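Local coordinates for glycoside hydrolase, family 11\:clostridium cellulosome enzyme, dockerin type i\:polysaccharide (Clostridium thermocellum, PDB 2C71), which probably removes acetyl groups from xylan as a metal-dependent family 4 carbohydrate esterase, working on plant cell walls, at residues 98-103 with 194-199. Numbering follows the deposited sequence.
Sequences PKFFRP and VPIDPS
With CG2 swung anti to its backbone N and CG1 anti to its carbonyl carbon (chi1 -57°), Ile196 splits its two branches between neighbouring residues, CG2 going to Phe100 and CD1 to Lys99. CG2 comes obliquely to the far end of the phenyl ring, 3.7 Å from Phe100 CZ, with Phe100 CE1 a little farther off at 4.1 Å. The CD1 methyl instead lies near the end of the lysine chain, 3.8 Å from Lys99 NZ in the conformer described; Lys99 was modelled in two, so this side of the contact is less certain than the Phe100 one. That chain starts out beside its own backbone N and bends at chi3 and chi4; Lys99 NZ also makes a hydrogen bond with Thr186 OG1, and its meeting with Ile196 is plain van der Waals packing. Both side chains cross Ile196 at about a right angle. The contact is small, burying 152 Å² in all, and it runs from the buried Phe100 to the exposed Lys99.

The backbone makes an inverse gamma turn at Ile196 and passes straight into an Asx turn. The CB of Asp197 leaves the backbone away from 98-103, and OD1 accepts from Ser199 N at 2.9 Å and is joined to Ser199 OG at 2.7 Å, both reaching it from the same face of the carboxylate plane. These two bonds tie down the loop just after the isoleucine.

Segment 98-103 belongs to the polysaccharide deacetylase (NodB homology) domain. The Phe100 side chain is about 14 Å from the magnesium ion, although Arg102 O is hydrogen-bonded to ND1 of the magnesium ligand His64. Phe100 and Ile196 both pack on Phe189 of helix 185-192 and on Val119, so the contact joins the loop following that helix to the short strand 100-101 and its parallel partner 119-120.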
loop_
_atom_site.group_PDB
_atom_site.type_symbol
_atom_site.label_atom_id
_atom_site.label_comp_id
_atom_site.label_asym_id
_atom_site.label_seq_id
_atom_site.Cartn_x
_atom_site.Cartn_y
_atom_site.Cartn_z
ATOM N N PRO A 98 -11.858 4.240 0.243
ATOM C CA PRO A 98 -10.832 3.350 -0.327
ATOM C C PRO A 98 -11.433 2.433 -1.399
ATOM O O PRO A 98 -12.611 2.103 -1.278
ATOM C CB PRO A 98 -10.364 2.561 0.889
ATOM C CG PRO A 98 -10.457 3.564 2.008
ATOM C CD PRO A 98 -11.596 4.517 1.666
ATOM N N LYS A 99 -10.650 2.030 -2.397
ATOM C CA LYS A 99 -11.114 1.074 -3.405
ATOM C C LYS A 99 -10.395 -0.269 -3.275
ATOM O O LYS A 99 -10.757 -1.251 -3.922
ATOM C CB LYS A 99 -10.911 1.640 -4.812
ATOM C CG LYS A 99 -11.861 2.771 -5.172
ATOM C CD LYS A 99 -11.972 2.938 -6.679
ATOM C CE LYS A 99 -11.596 4.347 -7.108
ATOM N NZ LYS A 99 -10.822 4.353 -8.380
ATOM N N PHE A 100 -9.374 -0.291 -2.427
ATOM C CA PHE A 100 -8.470 -1.431 -2.276
ATOM C C PHE A 100 -8.243 -1.759 -0.803
ATOM O O PHE A 100 -8.214 -0.855 0.038
ATOM C CB PHE A 100 -7.136 -1.121 -2.942
ATOM C CG PHE A 100 -7.238 -0.925 -4.439
ATOM C CD1 PHE A 100 -7.265 -2.007 -5.269
ATOM C CD2 PHE A 100 -7.331 0.321 -4.993
ATOM C CE1 PHE A 100 -7.399 -1.839 -6.652
ATOM C CE2 PHE A 100 -7.449 0.506 -6.362
ATOM C CZ PHE A 100 -7.494 -0.567 -7.194
ATOM N N PHE A 101 -8.081 -3.048 -0.560
ATOM C CA PHE A 101 -7.815 -3.622 0.777
ATOM C C PHE A 101 -6.589 -4.506 0.688
ATOM O O PHE A 101 -6.490 -5.330 -0.224
ATOM C CB PHE A 101 -9.024 -4.476 1.194
ATOM C CG PHE A 101 -8.844 -5.287 2.461
ATOM C CD1 PHE A 101 -8.558 -4.668 3.669
ATOM C CD2 PHE A 101 -8.990 -6.652 2.434
ATOM C CE1 PHE A 101 -8.426 -5.449 4.843
ATOM C CE2 PHE A 101 -8.878 -7.400 3.605
ATOM C CZ PHE A 101 -8.619 -6.787 4.793
ATOM N N ARG A 102 -5.684 -4.393 1.651
ATOM C CA ARG A 102 -4.589 -5.320 1.796
ATOM C C ARG A 102 -4.773 -6.069 3.088
ATOM O O ARG A 102 -4.717 -5.466 4.183
ATOM C CB ARG A 102 -3.228 -4.649 1.858
ATOM C CG ARG A 102 -2.129 -5.700 2.052
ATOM C CD ARG A 102 -0.807 -5.260 1.609
ATOM N NE ARG A 102 -0.719 -5.054 0.178
ATOM C CZ ARG A 102 -0.048 -4.077 -0.440
ATOM N NH1 ARG A 102 0.575 -3.122 0.241
ATOM N NH2 ARG A 102 -0.050 -4.014 -1.761
ATOM N N PRO A 103 -5.034 -7.380 3.039
ATOM C CA PRO A 103 -5.267 -8.135 4.277
ATOM C C PRO A 103 -4.042 -8.074 5.172
ATOM O O PRO A 103 -2.898 -8.275 4.716
ATOM C CB PRO A 103 -5.535 -9.579 3.809
ATOM C CG PRO A 103 -5.835 -9.474 2.418
ATOM C CD PRO A 103 -5.202 -8.211 1.850
ATOM N N VAL A 194 -8.461 -2.897 -16.806
ATOM C CA VAL A 194 -9.050 -3.910 -15.910
ATOM C C VAL A 194 -10.010 -3.176 -14.977
ATOM O O VAL A 194 -9.596 -2.281 -14.231
ATOM C CB VAL A 194 -7.974 -4.598 -15.072
ATOM C CG1 VAL A 194 -8.603 -5.592 -14.090
ATOM C CG2 VAL A 194 -6.984 -5.278 -16.019
ATOM N N PRO A 195 -11.309 -3.492 -15.003
ATOM C CA PRO A 195 -12.248 -2.828 -14.093
ATOM C C PRO A 195 -11.827 -3.039 -12.645
ATOM O O PRO A 195 -11.361 -4.127 -12.281
ATOM C CB PRO A 195 -13.585 -3.545 -14.374
ATOM C CG PRO A 195 -13.426 -3.989 -15.806
ATOM C CD PRO A 195 -11.997 -4.420 -15.925
ATOM N N ILE A 196 -12.018 -2.026 -11.826
ATOM C CA ILE A 196 -11.753 -2.097 -10.390
ATOM C C ILE A 196 -13.045 -2.630 -9.763
ATOM O O ILE A 196 -13.974 -1.882 -9.457
ATOM C CB ILE A 196 -11.337 -0.743 -9.810
ATOM C CG1 ILE A 196 -10.105 -0.214 -10.550
ATOM C CG2 ILE A 196 -11.041 -0.891 -8.323
ATOM C CD1 ILE A 196 -9.788 1.215 -10.258
ATOM N N ASP A 197 -13.125 -3.949 -9.668
ATOM C CA ASP A 197 -14.366 -4.653 -9.413
ATOM C C ASP A 197 -14.250 -5.513 -8.155
ATOM O O ASP A 197 -13.661 -6.604 -8.195
ATOM C CB ASP A 197 -14.718 -5.544 -10.610
ATOM C CG ASP A 197 -16.032 -6.277 -10.438
ATOM O OD1 ASP A 197 -16.705 -6.148 -9.374
ATOM O OD2 ASP A 197 -16.427 -6.987 -11.417
ATOM N N PRO A 198 -14.822 -5.058 -7.028
ATOM C CA PRO A 198 -14.717 -5.769 -5.780
ATOM C C PRO A 198 -15.492 -7.074 -5.729
ATOM O O PRO A 198 -15.387 -7.782 -4.755
ATOM C CB PRO A 198 -15.158 -4.671 -4.754
ATOM C CG PRO A 198 -16.123 -3.913 -5.546
ATOM C CD PRO A 198 -15.535 -3.786 -6.862
ATOM N N SER A 199 -16.257 -7.369 -6.775
ATOM C CA SER A 199 -16.919 -8.663 -6.899
ATOM C C SER A 199 -15.929 -9.750 -7.301
ATOM O O SER A 199 -16.248 -10.939 -7.262
ATOM C CB SER A 199 -18.058 -8.585 -7.919
ATOM O OG SER A 199 -17.566 -8.698 -9.242
#